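Decaprenyl diphosphate synthase (Rhodobacter capsulatus, PDB 3MZV) adds isopentenyl diphosphate units to farnesyl diphosphate with magnesium as cofactor, probably to supply the long prenyl diphosphate for quinone side chains. Local coordinates at residues E258-F263 / M282-K287; L245-I250 / E292-A297; R30-S35 / F129-D134; E20-V25 / L60-A65. All blocks are in the same frame, centred on the assembly; numbering follows the deposited sequence.

Contact 1: E258-F263 / M282-K287; sequences EAERAF and MALMTK
In the all-helical isoprenoid synthase fold, Glu260 of helix 258-270 meets Leu284 and Lys287 of helix 277-287. The axes of the two short segments pass 12.1 Å apart at closest, with 140° between their N-to-C directions. At that spacing side chains bridge the gap, and the contact lies at the surface. Leu284 takes the middle. Its CD1 sits obliquely against the Phe263 ring, 3.6 Å from Phe263 CD2. Its other methyl, CD2, lies 3.7 Å from Glu260 OE2, so the leucine is held between an aromatic ring and the flank of a carboxylate arm. The Phe263 ring also rests on Asp277, His280 and Ala281, earlier on the same partner helix. Glu260 turns its CG opposite its carbonyl carbon (chi1 -67°) and then runs straight out past Leu284. Lys287 comes from the opposite direction, extended as far as CE and bent at its last torsion (chi4 -101°). The two ends form a salt bridge. Glu260 OE1 has its own hydrogen bond, to His288 NE2, so the two carboxylate oxygens serve different partners. With alanine at position 260, the Lys287 ammonium and the His288 ring would probably lose a shared carboxylate, and one side of Leu284 would be uncovered. The salt bridge runs from Lys287 NZ to Glu260 OE2 at 2.5 Å, a very short value whose exact length is doubtful.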
loop_
_atom_site.group_PDB
_atom_site.type_symbol
_atom_site.label_atom_id
_atom_site.label_comp_id
_atom_site.label_asym_id
_atom_site.label_seq_id
_atom_site.Cartn_x
_atom_site.Cartn_y
_atom_site.Cartn_z
ATOM N N GLU B 258 -36.773 12.623 -20.780
ATOM C CA GLU B 258 -36.367 11.530 -21.648
ATOM C C GLU B 258 -35.212 11.952 -22.570
ATOM O O GLU B 258 -34.256 11.233 -22.721
ATOM C CB GLU B 258 -37.603 11.115 -22.459
ATOM C CG GLU B 258 -37.538 9.919 -23.335
ATOM C CD GLU B 258 -38.847 9.807 -24.199
ATOM O OE1 GLU B 258 -39.971 9.976 -23.650
ATOM O OE2 GLU B 258 -38.755 9.582 -25.430
ATOM N N ALA B 259 -35.320 13.102 -23.236
ATOM C CA ALA B 259 -34.238 13.500 -24.187
ATOM C C ALA B 259 -32.931 13.857 -23.475
ATOM O O ALA B 259 -31.836 13.580 -23.985
ATOM C CB ALA B 259 -34.701 14.654 -25.076
ATOM N N GLU B 260 -33.027 14.512 -22.317
ATOM C CA GLU B 260 -31.823 14.820 -21.531
ATOM C C GLU B 260 -31.129 13.589 -21.040
ATOM O O GLU B 260 -29.896 13.538 -21.056
ATOM C CB GLU B 260 -32.086 15.776 -20.362
ATOM C CG GLU B 260 -32.460 17.167 -20.783
ATOM C CD GLU B 260 -32.796 18.170 -19.591
ATOM O OE1 GLU B 260 -32.618 17.833 -18.433
ATOM O OE2 GLU B 260 -33.253 19.316 -19.860
ATOM N N ARG B 261 -31.913 12.598 -20.610
ATOM C CA ARG B 261 -31.368 11.331 -20.149
ATOM C C ARG B 261 -30.576 10.678 -21.262
ATOM O O ARG B 261 -29.517 10.114 -21.008
ATOM C CB ARG B 261 -32.488 10.413 -19.677
ATOM C CG ARG B 261 -32.065 9.322 -18.753
ATOM C CD ARG B 261 -33.302 8.640 -18.057
ATOM N NE ARG B 261 -34.473 9.522 -17.904
ATOM C CZ ARG B 261 -35.647 9.398 -18.553
ATOM N NH1 ARG B 261 -35.883 8.405 -19.413
ATOM N NH2 ARG B 261 -36.624 10.279 -18.320
ATOM N N ALA B 262 -31.080 10.738 -22.497
ATOM C CA ALA B 262 -30.346 10.218 -23.639
ATOM C C ALA B 262 -28.987 10.915 -23.827
ATOM O O ALA B 262 -27.996 10.267 -24.153
ATOM C CB ALA B 262 -31.204 10.259 -24.945
ATOM N N PHE B 263 -28.937 12.224 -23.631
ATOM C CA PHE B 263 -27.657 12.940 -23.639
ATOM C C PHE B 263 -26.719 12.409 -22.559
ATOM O O PHE B 263 -25.575 12.070 -22.842
ATOM C CB PHE B 263 -27.853 14.421 -23.378
ATOM C CG PHE B 263 -26.584 15.157 -23.071
ATOM C CD1 PHE B 263 -25.683 15.455 -24.089
ATOM C CD2 PHE B 263 -26.244 15.460 -21.779
ATOM C CE1 PHE B 263 -24.503 16.106 -23.808
ATOM C CE2 PHE B 263 -25.063 16.144 -21.488
ATOM C CZ PHE B 263 -24.189 16.464 -22.515
ATOM N N MET B 282 -22.680 21.434 -19.016
ATOM C CA MET B 282 -22.720 22.625 -18.169
ATOM C C MET B 282 -24.045 23.397 -18.370
ATOM O O MET B 282 -24.618 23.890 -17.411
ATOM C CB MET B 282 -21.500 23.555 -18.461
ATOM C CG MET B 282 -20.174 23.031 -17.858
ATOM S SD MET B 282 -18.656 23.797 -18.623
ATOM C CE MET B 282 -17.490 22.894 -17.693
ATOM N N ALA B 283 -24.545 23.458 -19.595
ATOM C CA ALA B 283 -25.796 24.148 -19.875
ATOM C C ALA B 283 -26.969 23.444 -19.185
ATOM O O ALA B 283 -27.850 24.124 -18.625
ATOM C CB ALA B 283 -26.047 24.277 -21.360
ATOM N N LEU B 284 -26.969 22.111 -19.175
ATOM C CA LEU B 284 -28.028 21.388 -18.460
ATOM C C LEU B 284 -27.937 21.591 -16.946
ATOM O O LEU B 284 -28.961 21.733 -16.239
ATOM C CB LEU B 284 -28.017 19.883 -18.770
ATOM C CG LEU B 284 -28.395 19.512 -20.229
ATOM C CD1 LEU B 284 -28.436 18.004 -20.397
ATOM C CD2 LEU B 284 -29.788 20.195 -20.636
ATOM N N MET B 285 -26.699 21.570 -16.427
ATOM C CA MET B 285 -26.479 21.822 -15.039
ATOM C C MET B 285 -27.042 23.182 -14.624
ATOM O O MET B 285 -27.766 23.266 -13.615
ATOM C CB MET B 285 -24.988 21.693 -14.700
ATOM C CG MET B 285 -24.437 20.341 -14.896
ATOM S SD MET B 285 -22.565 20.283 -14.582
ATOM C CE MET B 285 -22.483 18.515 -14.637
ATOM N N THR B 286 -26.748 24.210 -15.413
ATOM C CA THR B 286 -27.187 25.558 -15.151
ATOM C C THR B 286 -28.726 25.673 -15.206
ATOM O O THR B 286 -29.345 26.206 -14.298
ATOM C CB THR B 286 -26.538 26.569 -16.128
ATOM O OG1 THR B 286 -25.128 26.596 -15.881
ATOM C CG2 THR B 286 -27.083 27.984 -15.891
ATOM N N LYS B 287 -29.325 25.109 -16.240
ATOM C CA LYS B 287 -30.806 25.050 -16.361
ATOM C C LYS B 287 -31.459 24.478 -15.120
ATOM O O LYS B 287 -32.432 25.034 -14.631
ATOM C CB LYS B 287 -31.156 24.206 -17.607
ATOM C CG LYS B 287 -32.623 23.773 -17.841
ATOM C CD LYS B 287 -32.648 22.868 -19.102
ATOM C CE LYS B 287 -34.044 22.631 -19.614
ATOM N NZ LYS B 287 -34.516 21.316 -19.182
#

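Contact 2: L245-I250 / E292-A297; sequences LTMPVI and EATRLA
Met247 and Pro248, in the first turn of helix 247-254, pack against Thr294 and Ala297 on helix 290-308, a buried helix-helix contact in the C-terminal part of the all-alpha isoprenoid synthase fold. The tight part is the methionine. Its CG stands opposite the backbone N (chi1 -165°), and the chain runs out past Thr294 in the opposite sense to that side chain. The thioether then bends at chi3, and Met247 SD rests on the alanine methyl, 3.4 Å from Ala297 CB. The Met247 methyl CE lies farther, 3.9 Å from the same Ala297 CB. Beside it, Thr294 OG1 lies 3.7 Å from Met247 CG and also 3.7 Å from Pro248 CD, the proline crossing the threonine at about a right angle. Ile218 and Leu222 of helix 199-224 also touch Thr294. The other side of helix 290-308 is looser and only partly buried. There Arg295 leaves the helix on the side away from segment 245-250. Its NE makes a salt bridge to Glu292 OE1 at 3.1 Å, within the same helix. Lys228 also pairs with Glu292. Pro248 has no N-H to offer the nearby hydroxyl. Thr294 OG1 is instead hydrogen-bonded to the carbonyl of Thr290, one turn earlier. Between the two six-residue segments the contact is therefore van der Waals, while a hydrogen bond between Thr290 OG1 and Pro248 O joins the same helices nearby.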
loop_
_atom_site.group_PDB
_atom_site.type_symbol
_atom_site.label_atom_id
_atom_site.label_comp_id
_atom_site.label_asym_id
_atom_site.label_seq_id
_atom_site.Cartn_x
_atom_site.Cartn_y
_atom_site.Cartn_z
ATOM N N LEU B 245 -19.439 10.099 -11.651
ATOM C CA LEU B 245 -20.738 10.576 -11.172
ATOM C C LEU B 245 -20.497 11.412 -9.914
ATOM O O LEU B 245 -20.382 10.856 -8.797
ATOM C CB LEU B 245 -21.703 9.424 -10.903
ATOM C CG LEU B 245 -22.500 8.998 -12.144
ATOM C CD1 LEU B 245 -23.470 10.157 -12.558
ATOM C CD2 LEU B 245 -21.592 8.601 -13.315
ATOM N N THR B 246 -20.343 12.734 -10.130
ATOM C CA THR B 246 -20.208 13.696 -9.032
ATOM C C THR B 246 -21.498 14.483 -8.872
ATOM O O THR B 246 -22.315 14.513 -9.794
ATOM C CB THR B 246 -18.992 14.630 -9.271
ATOM O OG1 THR B 246 -19.152 15.405 -10.453
ATOM C CG2 THR B 246 -17.660 13.804 -9.360
ATOM N N MET B 247 -21.641 15.164 -7.744
ATOM C CA MET B 247 -22.878 15.858 -7.400
ATOM C C MET B 247 -23.541 16.653 -8.557
ATOM O O MET B 247 -24.739 16.498 -8.763
ATOM C CB MET B 247 -22.701 16.738 -6.151
ATOM C CG MET B 247 -23.947 17.197 -5.544
ATOM S SD MET B 247 -23.750 18.105 -3.914
ATOM C CE MET B 247 -24.059 16.686 -2.802
ATOM N N PRO B 248 -22.789 17.506 -9.285
ATOM C CA PRO B 248 -23.472 18.362 -10.278
ATOM C C PRO B 248 -24.058 17.515 -11.416
ATOM O O PRO B 248 -25.064 17.864 -12.013
ATOM C CB PRO B 248 -22.359 19.251 -10.817
ATOM C CG PRO B 248 -21.168 18.932 -10.011
ATOM C CD PRO B 248 -21.375 17.873 -9.114
ATOM N N VAL B 249 -23.421 16.381 -11.713
ATOM C CA VAL B 249 -23.980 15.453 -12.699
ATOM C C VAL B 249 -25.138 14.702 -12.142
ATOM O O VAL B 249 -26.173 14.629 -12.774
ATOM C CB VAL B 249 -22.941 14.452 -13.223
ATOM C CG1 VAL B 249 -23.569 13.472 -14.269
ATOM C CG2 VAL B 249 -21.733 15.189 -13.795
ATOM N N ILE B 250 -24.968 14.085 -10.962
ATOM C CA ILE B 250 -26.057 13.293 -10.349
ATOM C C ILE B 250 -27.366 14.118 -10.251
ATOM O O ILE B 250 -28.453 13.639 -10.560
ATOM C CB ILE B 250 -25.639 12.837 -8.937
ATOM C CG1 ILE B 250 -24.501 11.835 -9.032
ATOM C CG2 ILE B 250 -26.834 12.280 -8.166
ATOM C CD1 ILE B 250 -23.735 11.673 -7.655
ATOM N N GLU B 292 -25.201 25.644 -8.562
ATOM C CA GLU B 292 -25.547 26.377 -7.346
ATOM C C GLU B 292 -25.896 25.412 -6.231
ATOM O O GLU B 292 -25.500 25.593 -5.097
ATOM C CB GLU B 292 -26.689 27.361 -7.617
ATOM C CG GLU B 292 -27.123 28.189 -6.378
ATOM C CD GLU B 292 -25.993 29.031 -5.770
ATOM O OE1 GLU B 292 -24.980 29.333 -6.420
ATOM O OE2 GLU B 292 -26.110 29.412 -4.619
ATOM N N ALA B 293 -26.612 24.333 -6.562
ATOM C CA ALA B 293 -26.980 23.366 -5.562
ATOM C C ALA B 293 -25.730 22.710 -4.965
ATOM O O ALA B 293 -25.660 22.470 -3.768
ATOM C CB ALA B 293 -27.936 22.258 -6.203
ATOM N N THR B 294 -24.721 22.443 -5.811
ATOM C CA THR B 294 -23.479 21.833 -5.311
ATOM C C THR B 294 -22.730 22.847 -4.457
ATOM O O THR B 294 -22.168 22.480 -3.453
ATOM C CB THR B 294 -22.630 21.340 -6.501
ATOM O OG1 THR B 294 -23.415 20.414 -7.266
ATOM C CG2 THR B 294 -21.300 20.720 -6.045
ATOM N N ARG B 295 -22.727 24.111 -4.858
ATOM C CA ARG B 295 -22.142 25.182 -4.049
ATOM C C ARG B 295 -22.761 25.185 -2.648
ATOM O O ARG B 295 -22.060 25.212 -1.637
ATOM C CB ARG B 295 -22.314 26.527 -4.724
ATOM C CG ARG B 295 -21.502 27.622 -4.094
ATOM C CD ARG B 295 -21.806 28.930 -4.743
ATOM N NE ARG B 295 -22.949 29.571 -4.097
ATOM C CZ ARG B 295 -22.898 30.259 -2.956
ATOM N NH1 ARG B 295 -24.004 30.807 -2.486
ATOM N NH2 ARG B 295 -21.757 30.437 -2.285
ATOM N N LEU B 296 -24.097 25.182 -2.583
ATOM C CA LEU B 296 -24.788 25.088 -1.309
ATOM C C LEU B 296 -24.397 23.876 -0.474
ATOM O O LEU B 296 -24.270 23.993 0.728
ATOM C CB LEU B 296 -26.326 25.075 -1.494
ATOM C CG LEU B 296 -26.978 26.351 -2.028
ATOM C CD1 LEU B 296 -28.513 26.158 -2.037
ATOM C CD2 LEU B 296 -26.608 27.515 -1.208
ATOM N N ALA B 297 -24.222 22.705 -1.091
ATOM C CA ALA B 297 -23.855 21.492 -0.357
ATOM C C ALA B 297 -22.494 21.728 0.310
ATOM O O ALA B 297 -22.310 21.457 1.505
ATOM C CB ALA B 297 -23.776 20.271 -1.296
#

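Contact 3: R30-S35 / F129-D134; sequences RERMSS and FQLMTD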
loop_
_atom_site.group_PDB
_atom_site.type_symbol
_atom_site.label_atom_id
_atom_site.label_comp_id
_atom_site.label_asym_id
_atom_site.label_seq_id
_atom_site.Cartn_x
_atom_site.Cartn_y
_atom_site.Cartn_z
ATOM N N ARG B 30 11.718 13.332 5.649
ATOM C CA ARG B 30 12.958 13.187 4.917
ATOM C C ARG B 30 13.726 11.984 5.497
ATOM O O ARG B 30 14.260 11.148 4.753
ATOM C CB ARG B 30 13.766 14.502 4.977
ATOM N N GLU B 31 13.702 11.842 6.818
ATOM C CA GLU B 31 14.394 10.743 7.471
ATOM C C GLU B 31 13.774 9.374 7.113
ATOM O O GLU B 31 14.507 8.438 6.764
ATOM C CB GLU B 31 14.464 11.008 8.983
ATOM C CG GLU B 31 14.802 9.866 9.897
ATOM C CD GLU B 31 14.413 10.190 11.352
ATOM O OE1 GLU B 31 14.571 11.387 11.743
ATOM O OE2 GLU B 31 13.937 9.279 12.095
ATOM N N ARG B 32 12.450 9.260 7.146
ATOM C CA ARG B 32 11.826 7.954 6.955
ATOM C C ARG B 32 11.569 7.558 5.483
ATOM O O ARG B 32 11.312 6.372 5.214
ATOM C CB ARG B 32 10.516 7.856 7.770
ATOM C CG ARG B 32 10.693 8.000 9.276
ATOM C CD ARG B 32 11.707 7.034 9.847
ATOM N NE ARG B 32 11.910 7.287 11.273
ATOM C CZ ARG B 32 11.403 6.548 12.250
ATOM N NH1 ARG B 32 10.651 5.465 11.977
ATOM N NH2 ARG B 32 11.667 6.885 13.514
ATOM N N MET B 33 11.629 8.507 4.539
ATOM C CA MET B 33 11.432 8.181 3.114
ATOM C C MET B 33 12.746 7.682 2.502
ATOM O O MET B 33 12.795 7.325 1.336
ATOM C CB MET B 33 10.929 9.380 2.307
ATOM C CG MET B 33 12.039 10.416 2.025
ATOM S SD MET B 33 11.539 12.093 1.503
ATOM C CE MET B 33 9.955 12.158 0.826
ATOM N N SER B 34 13.800 7.669 3.300
ATOM C CA SER B 34 15.122 7.323 2.812
ATOM C C SER B 34 15.237 5.797 2.607
ATOM O O SER B 34 14.518 4.986 3.239
ATOM C CB SER B 34 16.176 7.850 3.779
ATOM O OG SER B 34 16.300 7.015 4.917
ATOM N N SER B 35 16.119 5.406 1.689
ATOM C CA SER B 35 16.324 4.004 1.408
ATOM C C SER B 35 17.802 3.812 1.180
ATOM O O SER B 35 18.374 4.516 0.371
ATOM C CB SER B 35 15.502 3.560 0.185
ATOM O OG SER B 35 16.030 2.350 -0.375
ATOM N N PHE B 129 3.744 3.275 8.874
ATOM C CA PHE B 129 3.311 2.447 9.989
ATOM C C PHE B 129 4.434 2.054 10.925
ATOM O O PHE B 129 4.231 1.993 12.114
ATOM C CB PHE B 129 2.425 1.299 9.518
ATOM C CG PHE B 129 1.049 1.762 9.315
ATOM C CD1 PHE B 129 0.731 2.445 8.173
ATOM C CD2 PHE B 129 0.095 1.667 10.355
ATOM C CE1 PHE B 129 -0.529 2.956 7.991
ATOM C CE2 PHE B 129 -1.155 2.162 10.171
ATOM C CZ PHE B 129 -1.463 2.823 8.976
ATOM N N GLN B 130 5.626 1.824 10.399
ATOM C CA GLN B 130 6.769 1.554 11.227
ATOM C C GLN B 130 6.990 2.716 12.173
ATOM O O GLN B 130 7.160 2.509 13.390
ATOM C CB GLN B 130 8.004 1.304 10.368
ATOM C CG GLN B 130 9.193 0.824 11.135
ATOM C CD GLN B 130 10.426 0.731 10.265
ATOM O OE1 GLN B 130 10.539 1.420 9.228
ATOM N NE2 GLN B 130 11.360 -0.101 10.677
ATOM N N LEU B 131 6.951 3.927 11.610
ATOM C CA LEU B 131 7.102 5.151 12.373
ATOM C C LEU B 131 6.067 5.265 13.510
ATOM O O LEU B 131 6.443 5.603 14.646
ATOM C CB LEU B 131 6.972 6.332 11.425
ATOM C CG LEU B 131 6.971 7.748 12.022
ATOM C CD1 LEU B 131 8.213 7.983 12.851
ATOM C CD2 LEU B 131 6.857 8.763 10.938
ATOM N N MET B 132 4.800 4.914 13.216
ATOM C CA MET B 132 3.741 5.015 14.214
ATOM C C MET B 132 3.973 4.185 15.459
ATOM O O MET B 132 3.510 4.570 16.527
ATOM C CB MET B 132 2.411 4.650 13.595
ATOM C CG MET B 132 1.889 5.710 12.717
ATOM S SD MET B 132 1.807 7.244 13.592
ATOM C CE MET B 132 0.694 6.657 14.874
ATOM N N THR B 133 4.696 3.079 15.325
ATOM C CA THR B 133 4.994 2.202 16.441
ATOM C C THR B 133 5.887 2.889 17.501
ATOM O O THR B 133 5.826 2.543 18.683
ATOM C CB THR B 133 5.622 0.863 16.003
ATOM O OG1 THR B 133 6.968 1.056 15.508
ATOM C CG2 THR B 133 4.746 0.199 14.956
ATOM N N ASP B 134 6.662 3.883 17.087
ATOM C CA ASP B 134 7.433 4.685 18.039
ATOM C C ASP B 134 6.490 5.397 19.049
ATOM O O ASP B 134 6.908 5.720 20.147
ATOM C CB ASP B 134 8.243 5.768 17.321
ATOM C CG ASP B 134 9.384 5.218 16.503
ATOM O OD1 ASP B 134 9.587 4.010 16.517
ATOM O OD2 ASP B 134 10.056 6.036 15.826
HETATM O O HOH W 1 9.701 4.450 9.433
HETATM O O HOH W 2 10.064 3.194 13.913
#
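One water is gripped by three groups: Arg32 NH1 donates to it at 3.0 Å, and it donates to Gln130 O and to Asp134 OD1. It belongs to a salt-bridge network of Glu31, Arg32 and Asp134, which joins helix 19-32 to segment 129-134 in this all-helical synthase fold. The Arg32 chain bends at chi2 (-54°), which brings its guanidinium across to the second segment. Its NH2 donates to Asp134 OD2 at 2.9 Å. OD2 is met nearly along its C-O axis, while OD1 takes the water. The two charged planes stand 65° apart, consistent with a one-oxygen rather than a side-by-side pairing. Next to it, on the same edge, Arg32 NE donates to Glu31 OE2 at 3.0 Å, close to the guanidinium plane. A second water links Arg32 NH1 to Gln130 OE1. All three nitrogens are thus engaged, which fixes the rotation of the group. Two acidic partners would probably also favour its positive charge. A leucine in place of Arg32 would probably leave the Glu31 and Asp134 carboxylates without their shared cation and remove the NH1 group that donates to both waters. The dimer interface lies close by: Gln130 NE2 is hydrogen-bonded to Glu142 of the second subunit. Leu131 supplies the apolar side of the contact, its CD1 placed over the centre of one guanidinium face, 3.5 Å from Arg32 CZ.

Contact 4: E20-V25 / L60-A65; sequences EDMAAV and LTLAAA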
loop_
_atom_site.group_PDB
_atom_site.type_symbol
_atom_site.label_atom_id
_atom_site.label_comp_id
_atom_site.label_asym_id
_atom_site.label_seq_id
_atom_site.Cartn_x
_atom_site.Cartn_y
_atom_site.Cartn_z
ATOM N N GLU B 20 7.083 25.636 13.631
ATOM C CA GLU B 20 8.084 24.827 14.286
ATOM C C GLU B 20 7.766 23.342 14.220
ATOM O O GLU B 20 8.656 22.526 13.981
ATOM C CB GLU B 20 8.207 25.268 15.712
ATOM C CG GLU B 20 9.059 24.409 16.524
ATOM C CD GLU B 20 9.607 25.123 17.725
ATOM O OE1 GLU B 20 9.166 26.252 18.023
ATOM O OE2 GLU B 20 10.511 24.550 18.351
ATOM N N ASP B 21 6.495 22.990 14.458
ATOM C CA ASP B 21 6.075 21.596 14.383
ATOM C C ASP B 21 6.180 21.072 12.948
ATOM O O ASP B 21 6.517 19.915 12.730
ATOM C CB ASP B 21 4.609 21.489 14.882
ATOM C CG ASP B 21 4.505 21.488 16.433
ATOM O OD1 ASP B 21 5.523 21.341 17.131
ATOM O OD2 ASP B 21 3.396 21.622 16.958
ATOM N N MET B 22 5.857 21.924 11.983
ATOM C CA MET B 22 5.812 21.495 10.574
ATOM C C MET B 22 7.258 21.269 10.097
ATOM O O MET B 22 7.493 20.412 9.242
ATOM C CB MET B 22 5.085 22.509 9.680
ATOM C CG MET B 22 3.546 22.274 9.532
ATOM S SD MET B 22 3.027 20.633 8.911
ATOM C CE MET B 22 4.255 20.341 7.651
ATOM N N ALA B 23 8.206 22.022 10.676
ATOM C CA ALA B 23 9.635 21.794 10.437
ATOM C C ALA B 23 10.016 20.399 10.937
ATOM O O ALA B 23 10.728 19.641 10.240
ATOM C CB ALA B 23 10.472 22.849 11.127
ATOM N N ALA B 24 9.550 20.048 12.136
ATOM C CA ALA B 24 9.835 18.742 12.680
ATOM C C ALA B 24 9.150 17.646 11.839
ATOM O O ALA B 24 9.683 16.553 11.680
ATOM C CB ALA B 24 9.406 18.686 14.170
ATOM N N VAL B 25 7.977 17.930 11.288
ATOM C CA VAL B 25 7.300 16.985 10.395
ATOM C C VAL B 25 8.147 16.753 9.128
ATOM O O VAL B 25 8.505 15.610 8.815
ATOM C CB VAL B 25 5.859 17.459 10.067
ATOM C CG1 VAL B 25 5.248 16.679 8.931
ATOM C CG2 VAL B 25 4.992 17.317 11.344
ATOM N N LEU B 60 -3.611 19.652 10.156
ATOM C CA LEU B 60 -4.825 19.351 10.901
ATOM C C LEU B 60 -4.473 18.526 12.140
ATOM O O LEU B 60 -5.068 18.724 13.207
ATOM C CB LEU B 60 -5.842 18.611 10.038
ATOM C CG LEU B 60 -6.716 19.486 9.098
ATOM C CD1 LEU B 60 -7.736 18.618 8.370
ATOM C CD2 LEU B 60 -7.447 20.548 9.846
ATOM N N THR B 61 -3.527 17.587 11.985
ATOM C CA THR B 61 -3.117 16.766 13.127
ATOM C C THR B 61 -2.395 17.593 14.163
ATOM O O THR B 61 -2.711 17.529 15.356
ATOM C CB THR B 61 -2.216 15.633 12.665
ATOM O OG1 THR B 61 -2.978 14.756 11.860
ATOM C CG2 THR B 61 -1.565 14.854 13.870
ATOM N N LEU B 62 -1.400 18.372 13.718
ATOM C CA LEU B 62 -0.659 19.257 14.619
ATOM C C LEU B 62 -1.597 20.228 15.356
ATOM O O LEU B 62 -1.477 20.396 16.554
ATOM C CB LEU B 62 0.351 20.083 13.838
ATOM C CG LEU B 62 1.443 19.294 13.108
ATOM C CD1 LEU B 62 2.283 20.307 12.292
ATOM C CD2 LEU B 62 2.278 18.465 14.076
ATOM N N ALA B 63 -2.488 20.890 14.610
ATOM C CA ALA B 63 -3.415 21.851 15.192
ATOM C C ALA B 63 -4.333 21.202 16.248
ATOM O O ALA B 63 -4.550 21.778 17.347
ATOM C CB ALA B 63 -4.254 22.591 14.086
ATOM N N ALA B 64 -4.857 20.040 15.927
ATOM C CA ALA B 64 -5.738 19.320 16.857
ATOM C C ALA B 64 -4.998 18.937 18.166
ATOM O O ALA B 64 -5.538 19.161 19.260
ATOM C CB ALA B 64 -6.361 18.062 16.202
ATOM N N ALA B 65 -3.783 18.419 18.051
ATOM C CA ALA B 65 -3.018 18.026 19.214
ATOM C C ALA B 65 -2.700 19.264 20.090
ATOM O O ALA B 65 -2.948 19.252 21.290
ATOM C CB ALA B 65 -1.710 17.278 18.797
#
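Leu62 is an extended side chain: its CG stands opposite its own carbonyl carbon (chi1 -62°), and CD1 continues the line (chi2 175°). This carries both methyls out from helix 56-67 to Asp21, Met22 and Val25 on helix 19-32. Met22 does the reverse. It is bent at chi2 and chi3, which sets its sulfur beside the leucine methyl. Met22 SD is 3.5 Å from Leu62 CD1, and Met22 CG is almost as near to that methyl, at 3.6 Å. The two side chains cross at a slant. Val25 CG2 lies about equally near both methyls, 4.0 Å from Leu62 CD2. Asp21 offers its aliphatic carbon: Asp21 CB lies 3.7 Å from Leu62 CD1 and 3.9 Å from Leu62 CD2. A single leucine from one helix therefore meets three residues of the other. The segments' axes pass 10.6 Å apart at closest, with 132° between their directions. The contact joins an N-terminal helix to the helical core. Val25 also touches Val76 and Ala79 of helix 74-96, and Leu62 touches Leu18 and His75. The carboxylate of Asp21 is buried, and its charge is met outside these segments. OD2 makes a salt bridge to Arg66 NE and a weak hydrogen bond to His75 NE2. Aspartate thus serves in two ways, with its methylene in the apolar contact and its OD2 turned to Arg66 and, weakly, His75. Between segments 20-25 and 60-65 cohesion comes from methyl, methylene and thioether packing, and just beyond them the buried Asp21-Arg66 salt bridge ties the same two helices.

From the N terminus, contact 4 starts first. It closes a loop from 20-25 to 60-65. Contact 3 opens at 30-35, before that loop is shut, and closes at 129-134, so the two cross. Both use helix 19-32, which they fix to helix 56-67 and helix 114-133; their centres are 16 Å apart. Contact 2 follows in series, joining 245-250 to 292-297. Contact 1, from 258-263 to 282-287, falls wholly within that span. Met285 connects these two by packing its CE on Val249 and Pro248. This C-terminal pair lies on the opposite side of the chain's centre from contacts 3 and 4.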